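Local coordinates for minor structural protein 5 (Lactococcus phage Tuc2009, PDB 5E7T) that is a minor structural protein of the virion, probably an accessory baseplate component that binds host cell-wall saccharides through a galactose-binding-like domain, at residues Lys85-Val90 and Ser186-Tyr191; Gly208-Thr213 and Ser221-Trp226. All coordinates share one frame; numbering follows the deposited sequence.

Overall arrangement
The two contacts share no element and lie in series along the chain, their centres about 25 Å apart and their nearest atoms about 11 Å. Contact 1, where loop 186-191 lies against the five-stranded sheet through strand 85-98, is centred about 4 Å from the centre of the chain yet partly exposed: T87 and S89 are buried, K85, S186 and I187 at the surface. Contact 2, in the three-stranded sheet of strands 8-12, 206-210 and 225-228, is centred about 25 Å out, with Y210 and Y224 buried and K223 and D225 exposed. Contact 1 is van der Waals packing over a sheet face (249 Å² buried); contact 2 (418 Å²) combines backbone pairing with aromatic packing.

Contact 1 of 2, residues Lys85-Val90 and Ser186-Tyr191; sequences KYTMSV and SIATPY
T87 sets OG1 anti to its carbonyl carbon (chi1 -57°), over the start of loop 186-191, which leaves the CG2 methyl anti to the backbone N and facing A188. S186 likewise puts its OG anti to its carbonyl carbon (chi1 -70°), and the hydroxyl lies along the base of the K85 side chain.

Measured distances place T87 at the middle of the contact. Its CG2 is 3.7 Å from A188 CB, and its OG1 is 3.3 Å from S186 C. The separation of T87 OG1 from I187 N is 3.4 Å, but the angle is too poor for a hydrogen bond. A188 CB also meets S89 OG, at 3.7 Å, so one methyl bridges two strand residues whose side chains emerge on the same face. At the other end S186 OG approaches K85 CG to 3.6 Å, before the lysine chain bends at chi2 and carries NZ away from the loop.

Y86 and M88 point the opposite way and pack on C123 of strand 121-126, in the second sheet, so loop 186-191 lies on the outer face of a beta sandwich consistent with a galactose-binding-like fold. The loop follows strand 171-184, which pairs with 85-98 (T87 with E183, S89 with K181), and doubles back over this sheet.

The cross-segment chemistry is therefore methyl and backbone packing by van der Waals contact, while the buried T87 hydroxyl is satisfied by hydrogen bonds to G185 O and T144 OG1 and so ties the loop entrance to the neighbouring strand.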
loop_
_atom_site.group_PDB
_atom_site.type_symbol
_atom_site.label_atom_id
_atom_site.label_comp_id
_atom_site.label_asym_id
_atom_site.label_seq_id
_atom_site.Cartn_x
_atom_site.Cartn_y
_atom_site.Cartn_z
ATOM N N LYS B 85 -22.151 -49.008 25.966
ATOM C CA LYS B 85 -23.493 -48.730 26.478
ATOM C C LYS B 85 -23.632 -47.244 26.663
ATOM O O LYS B 85 -22.645 -46.556 26.937
ATOM C CB LYS B 85 -23.803 -49.453 27.797
ATOM C CG LYS B 85 -23.189 -50.827 27.922
ATOM C CD LYS B 85 -24.209 -51.922 27.932
ATOM C CE LYS B 85 -23.597 -53.234 27.531
ATOM N NZ LYS B 85 -24.488 -54.377 27.862
ATOM N N TYR B 86 -24.851 -46.741 26.471
ATOM C CA TYR B 86 -25.225 -45.344 26.665
ATOM C C TYR B 86 -26.519 -45.378 27.445
ATOM O O TYR B 86 -27.313 -46.290 27.225
ATOM C CB TYR B 86 -25.402 -44.620 25.335
ATOM C CG TYR B 86 -24.088 -44.303 24.667
ATOM C CD1 TYR B 86 -23.360 -45.290 24.006
ATOM C CD2 TYR B 86 -23.582 -43.007 24.661
ATOM C CE1 TYR B 86 -22.138 -45.009 23.398
ATOM C CE2 TYR B 86 -22.361 -42.710 24.050
ATOM C CZ TYR B 86 -21.647 -43.717 23.413
ATOM O OH TYR B 86 -20.448 -43.443 22.802
ATOM N N THR B 87 -26.706 -44.460 28.404
ATOM C CA THR B 87 -27.904 -44.436 29.223
ATOM C C THR B 87 -28.687 -43.152 28.992
ATOM O O THR B 87 -28.124 -42.054 29.063
ATOM C CB THR B 87 -27.571 -44.718 30.708
ATOM O OG1 THR B 87 -26.909 -45.981 30.822
ATOM C CG2 THR B 87 -28.800 -44.736 31.594
ATOM N N MET B 88 -29.997 -43.299 28.730
ATOM C CA MET B 88 -30.905 -42.185 28.531
ATOM C C MET B 88 -31.765 -42.050 29.757
ATOM O O MET B 88 -32.184 -43.059 30.301
ATOM C CB MET B 88 -31.754 -42.396 27.289
ATOM C CG MET B 88 -30.978 -42.269 26.022
ATOM S SD MET B 88 -32.090 -42.417 24.618
ATOM C CE MET B 88 -32.594 -40.664 24.436
ATOM N N SER B 89 -31.994 -40.813 30.218
ATOM C CA SER B 89 -32.790 -40.440 31.409
ATOM C C SER B 89 -33.595 -39.186 31.043
ATOM O O SER B 89 -33.071 -38.323 30.339
ATOM C CB SER B 89 -31.892 -40.157 32.616
ATOM O OG SER B 89 -30.505 -40.130 32.298
ATOM N N VAL B 90 -34.880 -39.102 31.458
ATOM C CA VAL B 90 -35.751 -37.974 31.119
ATOM C C VAL B 90 -36.936 -37.914 32.074
ATOM O O VAL B 90 -37.401 -38.966 32.531
ATOM C CB VAL B 90 -36.197 -38.033 29.623
ATOM C CG1 VAL B 90 -37.051 -39.264 29.320
ATOM C CG2 VAL B 90 -36.898 -36.757 29.189
ATOM N N SER B 186 -23.617 -47.267 31.828
ATOM C CA SER B 186 -24.724 -48.144 32.204
ATOM C C SER B 186 -25.546 -47.589 33.372
ATOM O O SER B 186 -26.420 -48.289 33.899
ATOM C CB SER B 186 -24.171 -49.515 32.579
ATOM O OG SER B 186 -23.679 -50.196 31.439
ATOM N N ILE B 187 -25.241 -46.349 33.803
ATOM C CA ILE B 187 -25.901 -45.694 34.925
ATOM C C ILE B 187 -26.390 -44.323 34.498
ATOM O O ILE B 187 -25.647 -43.566 33.850
ATOM C CB ILE B 187 -24.959 -45.602 36.170
ATOM C CG1 ILE B 187 -24.599 -46.999 36.705
ATOM C CG2 ILE B 187 -25.577 -44.740 37.298
ATOM C CD1 ILE B 187 -23.351 -47.069 37.531
ATOM N N ALA B 188 -27.644 -44.003 34.909
ATOM C CA ALA B 188 -28.314 -42.716 34.723
ATOM C C ALA B 188 -27.914 -41.920 35.944
ATOM O O ALA B 188 -28.497 -42.095 37.028
ATOM C CB ALA B 188 -29.830 -42.900 34.679
ATOM N N THR B 189 -26.826 -41.133 35.793
ATOM C CA THR B 189 -26.261 -40.306 36.857
ATOM C C THR B 189 -27.029 -38.986 36.877
ATOM O O THR B 189 -27.812 -38.737 35.932
ATOM C CB THR B 189 -24.741 -40.136 36.673
ATOM O OG1 THR B 189 -24.479 -39.274 35.568
ATOM C CG2 THR B 189 -23.994 -41.466 36.535
ATOM N N PRO B 190 -26.850 -38.119 37.922
ATOM C CA PRO B 190 -27.637 -36.880 37.978
ATOM C C PRO B 190 -27.542 -36.007 36.749
ATOM O O PRO B 190 -26.529 -35.996 36.046
ATOM C CB PRO B 190 -27.112 -36.193 39.231
ATOM C CG PRO B 190 -26.699 -37.306 40.107
ATOM C CD PRO B 190 -26.042 -38.263 39.154
ATOM N N TYR B 191 -28.642 -35.316 36.459
ATOM C CA TYR B 191 -28.733 -34.421 35.320
ATOM C C TYR B 191 -27.537 -33.493 35.300
ATOM O O TYR B 191 -27.157 -32.938 36.324
ATOM C CB TYR B 191 -30.036 -33.598 35.337
ATOM C CG TYR B 191 -30.045 -32.514 34.283
ATOM C CD1 TYR B 191 -30.315 -32.815 32.947
ATOM C CD2 TYR B 191 -29.635 -31.222 34.584
ATOM C CE1 TYR B 191 -30.246 -31.837 31.955
ATOM C CE2 TYR B 191 -29.575 -30.235 33.603
ATOM C CZ TYR B 191 -29.875 -30.549 32.289
ATOM O OH TYR B 191 -29.836 -29.561 31.346
#

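Contact 2 of 2, residues Gly208-Thr213 and Ser221-Trp226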
loop_
_atom_site.group_PDB
_atom_site.type_symbol
_atom_site.label_atom_id
_atom_site.label_comp_id
_atom_site.label_asym_id
_atom_site.label_seq_id
_atom_site.Cartn_x
_atom_site.Cartn_y
_atom_site.Cartn_z
ATOM N N GLY B 208 -19.328 -36.854 50.900
ATOM C CA GLY B 208 -19.662 -37.656 52.063
ATOM C C GLY B 208 -18.888 -38.950 52.080
ATOM O O GLY B 208 -18.784 -39.620 51.051
ATOM N N THR B 209 -18.319 -39.296 53.246
ATOM C CA THR B 209 -17.539 -40.517 53.419
ATOM C C THR B 209 -17.819 -41.247 54.708
ATOM O O THR B 209 -18.140 -40.640 55.730
ATOM C CB THR B 209 -16.038 -40.279 53.262
ATOM O OG1 THR B 209 -15.705 -38.991 53.772
ATOM C CG2 THR B 209 -15.574 -40.425 51.831
ATOM N N TYR B 210 -17.705 -42.577 54.625
ATOM C CA TYR B 210 -17.818 -43.558 55.699
ATOM C C TYR B 210 -17.026 -44.806 55.281
ATOM O O TYR B 210 -16.776 -44.997 54.084
ATOM C CB TYR B 210 -19.274 -43.811 56.146
ATOM C CG TYR B 210 -20.044 -44.861 55.383
ATOM C CD1 TYR B 210 -19.980 -46.201 55.745
ATOM C CD2 TYR B 210 -20.936 -44.503 54.382
ATOM C CE1 TYR B 210 -20.731 -47.167 55.082
ATOM C CE2 TYR B 210 -21.687 -45.462 53.704
ATOM C CZ TYR B 210 -21.579 -46.797 54.055
ATOM O OH TYR B 210 -22.309 -47.760 53.397
ATOM N N VAL B 211 -16.576 -45.613 56.261
ATOM C CA VAL B 211 -15.695 -46.762 56.013
ATOM C C VAL B 211 -16.125 -48.089 56.659
ATOM O O VAL B 211 -17.161 -48.173 57.325
ATOM C CB VAL B 211 -14.233 -46.417 56.442
ATOM C CG1 VAL B 211 -13.532 -45.550 55.413
ATOM C CG2 VAL B 211 -14.187 -45.765 57.823
ATOM N N ASP B 212 -15.285 -49.131 56.409
ATOM C CA ASP B 212 -15.231 -50.501 56.943
ATOM C C ASP B 212 -16.459 -51.410 56.739
ATOM O O ASP B 212 -16.349 -52.618 57.025
ATOM C CB ASP B 212 -14.901 -50.473 58.464
ATOM C CG ASP B 212 -13.434 -50.622 58.842
ATOM O OD1 ASP B 212 -12.813 -51.626 58.429
ATOM O OD2 ASP B 212 -12.943 -49.799 59.648
ATOM N N THR B 213 -17.614 -50.873 56.285
ATOM C CA THR B 213 -18.810 -51.720 56.168
ATOM C C THR B 213 -18.686 -52.710 54.978
ATOM O O THR B 213 -17.577 -52.969 54.495
ATOM C CB THR B 213 -20.131 -50.904 56.182
ATOM O OG1 THR B 213 -20.352 -50.283 54.922
ATOM C CG2 THR B 213 -20.211 -49.895 57.333
ATOM N N SER B 221 -28.248 -40.579 53.166
ATOM C CA SER B 221 -27.352 -39.426 53.268
ATOM C C SER B 221 -26.671 -39.310 54.627
ATOM O O SER B 221 -25.463 -39.102 54.671
ATOM C CB SER B 221 -28.082 -38.135 52.910
ATOM O OG SER B 221 -29.177 -37.872 53.770
ATOM N N SER B 222 -27.423 -39.544 55.723
ATOM C CA SER B 222 -26.938 -39.466 57.104
ATOM C C SER B 222 -25.802 -40.454 57.467
ATOM O O SER B 222 -25.028 -40.152 58.378
ATOM C CB SER B 222 -28.093 -39.606 58.091
ATOM O OG SER B 222 -28.658 -40.907 58.072
ATOM N N LYS B 223 -25.677 -41.600 56.755
ATOM C CA LYS B 223 -24.623 -42.593 57.024
ATOM C C LYS B 223 -23.202 -42.028 56.761
ATOM O O LYS B 223 -22.227 -42.517 57.330
ATOM C CB LYS B 223 -24.873 -43.883 56.206
ATOM C CG LYS B 223 -24.133 -45.125 56.726
ATOM C CD LYS B 223 -24.998 -46.010 57.639
ATOM C CE LYS B 223 -24.207 -46.728 58.725
ATOM N NZ LYS B 223 -23.392 -47.862 58.205
ATOM N N TYR B 224 -23.116 -40.973 55.926
ATOM C CA TYR B 224 -21.898 -40.297 55.475
ATOM C C TYR B 224 -21.449 -39.108 56.352
ATOM O O TYR B 224 -22.260 -38.527 57.081
ATOM C CB TYR B 224 -22.114 -39.819 54.020
ATOM C CG TYR B 224 -22.297 -40.946 53.029
ATOM C CD1 TYR B 224 -21.202 -41.534 52.400
ATOM C CD2 TYR B 224 -23.564 -41.423 52.710
ATOM C CE1 TYR B 224 -21.362 -42.590 51.499
ATOM C CE2 TYR B 224 -23.739 -42.475 51.805
ATOM C CZ TYR B 224 -22.632 -43.061 51.207
ATOM O OH TYR B 224 -22.793 -44.087 50.305
ATOM N N ASP B 225 -20.148 -38.745 56.255
ATOM C CA ASP B 225 -19.558 -37.581 56.922
ATOM C C ASP B 225 -19.372 -36.535 55.820
ATOM O O ASP B 225 -18.528 -36.696 54.933
ATOM C CB ASP B 225 -18.229 -37.936 57.623
ATOM C CG ASP B 225 -18.352 -38.926 58.775
ATOM O OD1 ASP B 225 -19.160 -38.667 59.708
ATOM O OD2 ASP B 225 -17.597 -39.926 58.781
ATOM N N TRP B 226 -20.220 -35.503 55.836
ATOM C CA TRP B 226 -20.286 -34.467 54.804
ATOM C C TRP B 226 -19.387 -33.241 54.991
ATOM O O TRP B 226 -19.534 -32.501 55.968
ATOM C CB TRP B 226 -21.729 -34.016 54.642
ATOM C CG TRP B 226 -22.610 -35.130 54.194
ATOM C CD1 TRP B 226 -23.366 -35.943 54.984
ATOM C CD2 TRP B 226 -22.725 -35.640 52.860
ATOM N NE1 TRP B 226 -24.005 -36.883 54.214
ATOM C CE2 TRP B 226 -23.611 -36.737 52.908
ATOM C CE3 TRP B 226 -22.189 -35.257 51.619
ATOM C CZ2 TRP B 226 -23.966 -37.462 51.764
ATOM C CZ3 TRP B 226 -22.517 -35.997 50.496
ATOM C CH2 TRP B 226 -23.416 -37.068 50.571
HETATM O O HOH W 1 -15.837 -36.039 54.164
#
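T209 and D225 supply the backbone hydrogen bonds as an antiparallel hydrogen-bonded pair: T209 N to D225 O at 3.1 Å and D225 N to T209 O at 2.8 Å. On their side of the sheet a water joins T209 OG1 (3.0 Å) to D225 O, to which it donates. G208 with W226 is non-hydrogen-bonded. These strands, 206-210 and 225-228, are consecutive and antiparallel, joined by a long connection in the C-terminal family region; 206-210 lies between 8-12 and 225-228.

Aromatic contacts dominate the other side. With CG of Y210 between its backbone N and carbonyl carbon (chi1 87°), the ring presents its CD2-CE2 edge to the face of Y224 in a T-shaped pair, centroids 4.9 Å apart and planes at 68°. K223 CG makes a CH-pi contact over the Y210 face, 3.9 Å from the centroid and 11° off the normal. Another sets G208 CA over the W226 six-membered ring.

A side-chain hydrogen bond fixes that indole: W226 NE1 donates to S221 O at 2.7 Å, near the ring plane. Both tyrosine hydroxyls bond to the S218 backbone.

Backbone pairing thus sets the register, and hydrogen bonds at the ring rims orient the aromatic faces that pack strands and connection together.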